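Local coordinates for protein positive phenol-degradative gene regulator (Ralstonia sp. E2, PDB 5FRZ) that probably activates transcription of phenol-degradation genes as a sigma-54-dependent, ATP-binding regulator, whose sensor domain, the part in this structure, binds phenols such as 3,4-dimethylphenol, at residues A[111-116]-A[125-130]. Residues are numbered along the deposited sequence; the frame is centred on the assembly and turned at random.
Sequences TPLTVD and HGEFLW. With 2MP (3,4-dimethylphenol), chain D.
Thr111 and Leu129 form a hydrogen-bonded pair in the antiparallel beta hairpin of strands 109-118 and 123-131: Leu129 N donates to Thr111 O at 2.7 Å and Thr111 N to Leu129 O. Asp116 and His125 make a second such pair nearer the turn, where His125 N reaches Asp116 O at 2.8 Å in the carbonyl plane and Asp116 N donates to His125 O. Between them the register slips by one residue in a classic beta bulge, Leu113 and Thr114 both facing Glu127. Glu127 O takes the Leu113 N-H at 2.9 Å and only a weak, long bond from Thr114 N, whereas Glu127 N gives Thr114 O a straight bond (N-H...O 172°). Pro112, lacking an N-H, sits at a non-hydrogen-bonded position opposite Phe128. The bulge also turns Leu113 across the hairpin: with CG anti to the carbonyl carbon (chi1 -57°), its CD2 meets Leu129 CG at 3.6 Å. Gly126 and Phe128 bond on their other side to Gly189 and Ile187 of strand 185-191, making 123-131 an inner strand of the sheet. Pro112 and Val115 pack on the Phe128 ring, Val115 CG2 obliquely on CZ at 3.5 Å, and Leu95 of helix 91-104 also touches it. Phe128 and Trp130 contribute to the phenol pocket of the sensor domain: methyl C8 of 3,4-dimethylphenol lies over the centre of the Phe128 ring, 3.2 Å above its plane. The ligand hydroxyl is met at the indole edge of Trp130, whose NE1-H donates to O1 at 2.8 Å through a bent bond, 144° at the hydrogen.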
ATOM      1  N   THR A 111     -17.090 -13.688  -3.315  1.00 36.28           N
ATOM      2  CA  THR A 111     -18.410 -14.299  -3.367  1.00 37.81           C
ATOM      3  C   THR A 111     -18.518 -15.362  -2.275  1.00 40.33           C
ATOM      4  O   THR A 111     -17.756 -16.327  -2.259  1.00 37.53           O
ATOM      5  CB  THR A 111     -18.708 -14.927  -4.761  1.00 38.62           C
ATOM      6  OG1 THR A 111     -18.798 -13.886  -5.745  1.00 47.72           O
ATOM      7  CG2 THR A 111     -20.019 -15.691  -4.737  1.00 46.63           C
ATOM      8  N   PRO A 112     -19.447 -15.166  -1.328  1.00 48.08           N
ATOM      9  CA  PRO A 112     -19.718 -16.233  -0.357  1.00 43.07           C
ATOM     10  C   PRO A 112     -20.272 -17.490  -1.017  1.00 43.78           C
ATOM     11  O   PRO A 112     -21.186 -17.398  -1.836  1.00 47.01           O
ATOM     12  CB  PRO A 112     -20.755 -15.598   0.574  1.00 44.67           C
ATOM     13  CG  PRO A 112     -20.471 -14.129   0.491  1.00 45.92           C
ATOM     14  CD  PRO A 112     -20.080 -13.891  -0.943  1.00 44.00           C
ATOM     15  N   LEU A 113     -19.689 -18.642  -0.691  1.00 46.16           N
ATOM     16  CA  LEU A 113     -20.278 -19.938  -1.014  1.00 44.49           C
ATOM     17  C   LEU A 113     -21.229 -20.289   0.113  1.00 45.97           C
ATOM     18  O   LEU A 113     -22.449 -20.221  -0.043  1.00 52.60           O
ATOM     19  CB  LEU A 113     -19.212 -21.027  -1.175  1.00 40.75           C
ATOM     20  CG  LEU A 113     -18.114 -20.788  -2.213  1.00 43.20           C
ATOM     21  CD1 LEU A 113     -17.103 -21.911  -2.168  1.00 46.90           C
ATOM     22  CD2 LEU A 113     -18.681 -20.638  -3.621  1.00 43.58           C
ATOM     23  N   THR A 114     -20.664 -20.627   1.269  1.00 47.91           N
ATOM     24  CA  THR A 114     -21.470 -20.910   2.444  1.00 42.20           C
ATOM     25  C   THR A 114     -20.908 -20.183   3.674  1.00 45.64           C
ATOM     26  O   THR A 114     -19.693 -20.124   3.889  1.00 43.54           O
ATOM     27  CB  THR A 114     -21.556 -22.428   2.700  1.00 49.72           C
ATOM     28  OG1 THR A 114     -22.267 -22.674   3.918  1.00 55.49           O
ATOM     29  CG2 THR A 114     -20.157 -23.046   2.790  1.00 48.23           C
ATOM     30  N   VAL A 115     -21.794 -19.592   4.463  1.00 41.50           N
ATOM     31  CA  VAL A 115     -21.368 -18.899   5.669  1.00 40.54           C
ATOM     32  C   VAL A 115     -22.237 -19.312   6.827  1.00 42.54           C
ATOM     33  O   VAL A 115     -23.460 -19.201   6.780  1.00 42.26           O
ATOM     34  CB  VAL A 115     -21.410 -17.369   5.520  1.00 41.58           C
ATOM     35  CG1 VAL A 115     -21.070 -16.698   6.847  1.00 40.26           C
ATOM     36  CG2 VAL A 115     -20.440 -16.922   4.444  1.00 42.40           C
ATOM     37  N   ASP A 116     -21.571 -19.810   7.858  1.00 39.05           N
ATOM     38  CA  ASP A 116     -22.195 -20.254   9.079  1.00 38.97           C
ATOM     39  C   ASP A 116     -21.454 -19.504  10.198  1.00 41.15           C
ATOM     40  O   ASP A 116     -20.262 -19.729  10.420  1.00 40.12           O
ATOM     41  CB  ASP A 116     -22.092 -21.793   9.175  1.00 43.38           C
ATOM     42  CG  ASP A 116     -22.411 -22.345  10.551  1.00 49.26           C
ATOM     43  OD1 ASP A 116     -23.108 -21.673  11.340  1.00 54.66           O
ATOM     44  OD2 ASP A 116     -21.955 -23.482  10.842  1.00 50.25           O
ATOM     45  N   HIS A 125     -17.867 -21.134  10.319  1.00 28.92           N
ATOM     46  CA  HIS A 125     -17.406 -21.930   9.196  1.00 32.39           C
ATOM     47  C   HIS A 125     -17.739 -21.230   7.912  1.00 29.92           C
ATOM     48  O   HIS A 125     -18.911 -21.135   7.568  1.00 35.48           O
ATOM     49  CB  HIS A 125     -18.046 -23.313   9.195  1.00 37.32           C
ATOM     50  CG  HIS A 125     -17.549 -24.183   8.088  1.00 30.04           C
ATOM     51  ND1 HIS A 125     -16.544 -25.106   8.266  1.00 32.47           N
ATOM     52  CD2 HIS A 125     -17.890 -24.242   6.782  1.00 34.89           C
ATOM     53  CE1 HIS A 125     -16.302 -25.715   7.119  1.00 35.12           C
ATOM     54  NE2 HIS A 125     -17.105 -25.208   6.202  1.00 36.24           N
ATOM     55  N   GLY A 126     -16.722 -20.759   7.189  1.00 29.22           N
ATOM     56  CA  GLY A 126     -16.948 -19.938   6.002  1.00 30.28           C
ATOM     57  C   GLY A 126     -16.093 -20.264   4.781  1.00 34.43           C
ATOM     58  O   GLY A 126     -14.869 -20.412   4.881  1.00 34.27           O
ATOM     59  N   GLU A 127     -16.745 -20.390   3.626  1.00 35.14           N
ATOM     60  CA  GLU A 127     -16.055 -20.643   2.362  1.00 38.06           C
ATOM     61  C   GLU A 127     -16.366 -19.519   1.381  1.00 36.16           C
ATOM     62  O   GLU A 127     -17.520 -19.112   1.244  1.00 37.92           O
ATOM     63  CB  GLU A 127     -16.459 -21.999   1.763  1.00 37.85           C
ATOM     64  CG  GLU A 127     -16.169 -23.193   2.685  1.00 42.79           C
ATOM     65  CD  GLU A 127     -16.585 -24.551   2.099  1.00 45.15           C
ATOM     66  OE1 GLU A 127     -16.902 -24.620   0.890  1.00 48.99           O
ATOM     67  OE2 GLU A 127     -16.583 -25.550   2.860  1.00 43.02           O
ATOM     68  N   PHE A 128     -15.340 -19.016   0.699  1.00 31.95           N
ATOM     69  CA  PHE A 128     -15.539 -17.896  -0.217  1.00 33.27           C
ATOM     70  C   PHE A 128     -14.787 -18.063  -1.535  1.00 34.50           C
ATOM     71  O   PHE A 128     -13.760 -18.753  -1.596  1.00 32.57           O
ATOM     72  CB  PHE A 128     -15.111 -16.584   0.456  1.00 34.38           C
ATOM     73  CG  PHE A 128     -15.790 -16.334   1.777  1.00 32.56           C
ATOM     74  CD1 PHE A 128     -15.369 -16.986   2.930  1.00 31.19           C
ATOM     75  CD2 PHE A 128     -16.847 -15.444   1.870  1.00 35.37           C
ATOM     76  CE1 PHE A 128     -16.003 -16.774   4.142  1.00 28.46           C
ATOM     77  CE2 PHE A 128     -17.483 -15.226   3.087  1.00 35.21           C
ATOM     78  CZ  PHE A 128     -17.057 -15.889   4.216  1.00 31.13           C
ATOM     79  N   LEU A 129     -15.309 -17.417  -2.583  1.00 35.09           N
ATOM     80  CA  LEU A 129     -14.590 -17.240  -3.845  1.00 34.05           C
ATOM     81  C   LEU A 129     -13.876 -15.891  -3.872  1.00 31.86           C
ATOM     82  O   LEU A 129     -14.427 -14.883  -3.447  1.00 30.85           O
ATOM     83  CB  LEU A 129     -15.546 -17.330  -5.041  1.00 36.35           C
ATOM     84  CG  LEU A 129     -16.208 -18.675  -5.359  1.00 39.37           C
ATOM     85  CD1 LEU A 129     -17.103 -18.573  -6.604  1.00 45.02           C
ATOM     86  CD2 LEU A 129     -15.154 -19.746  -5.569  1.00 41.80           C
ATOM     87  N   TRP A 130     -12.652 -15.888  -4.377  1.00 28.44           N
ATOM     88  CA  TRP A 130     -11.921 -14.662  -4.650  1.00 29.44           C
ATOM     89  C   TRP A 130     -11.730 -14.532  -6.144  1.00 35.12           C
ATOM     90  O   TRP A 130     -11.139 -15.410  -6.784  1.00 33.06           O
ATOM     91  CB  TRP A 130     -10.562 -14.663  -3.971  1.00 25.67           C
ATOM     92  CG  TRP A 130     -10.563 -14.167  -2.549  1.00 23.07           C
ATOM     93  CD1 TRP A 130     -11.543 -13.459  -1.911  1.00 25.58           C
ATOM     94  CD2 TRP A 130      -9.516 -14.349  -1.603  1.00 22.17           C
ATOM     95  NE1 TRP A 130     -11.163 -13.187  -0.612  1.00 21.46           N
ATOM     96  CE2 TRP A 130      -9.916 -13.724  -0.404  1.00 25.08           C
ATOM     97  CE3 TRP A 130      -8.269 -14.977  -1.655  1.00 24.69           C
ATOM     98  CZ2 TRP A 130      -9.109 -13.705   0.729  1.00 23.38           C
ATOM     99  CZ3 TRP A 130      -7.470 -14.962  -0.515  1.00 27.72           C
ATOM    100  CH2 TRP A 130      -7.897 -14.337   0.653  1.00 22.80           C
TER
HETATM  101  O1  2MP D1209     -11.704 -11.150   1.219  1.00 23.96           O
HETATM  102  C1  2MP D1209     -12.245 -11.384   2.486  1.00 23.61           C
HETATM  103  C2  2MP D1209     -12.130 -10.451   3.515  1.00 21.15           C
HETATM  104  C3  2MP D1209     -12.677 -10.715   4.766  1.00 22.27           C
HETATM  105  C4  2MP D1209     -13.336 -11.918   4.958  1.00 25.64           C
HETATM  106  C5  2MP D1209     -13.442 -12.821   3.923  1.00 26.42           C
HETATM  107  C6  2MP D1209     -12.903 -12.577   2.677  1.00 25.77           C
HETATM  108  C7  2MP D1209     -13.962 -12.286   6.292  1.00 27.27           C
HETATM  109  C8  2MP D1209     -14.154 -14.111   4.160  1.00 29.17           C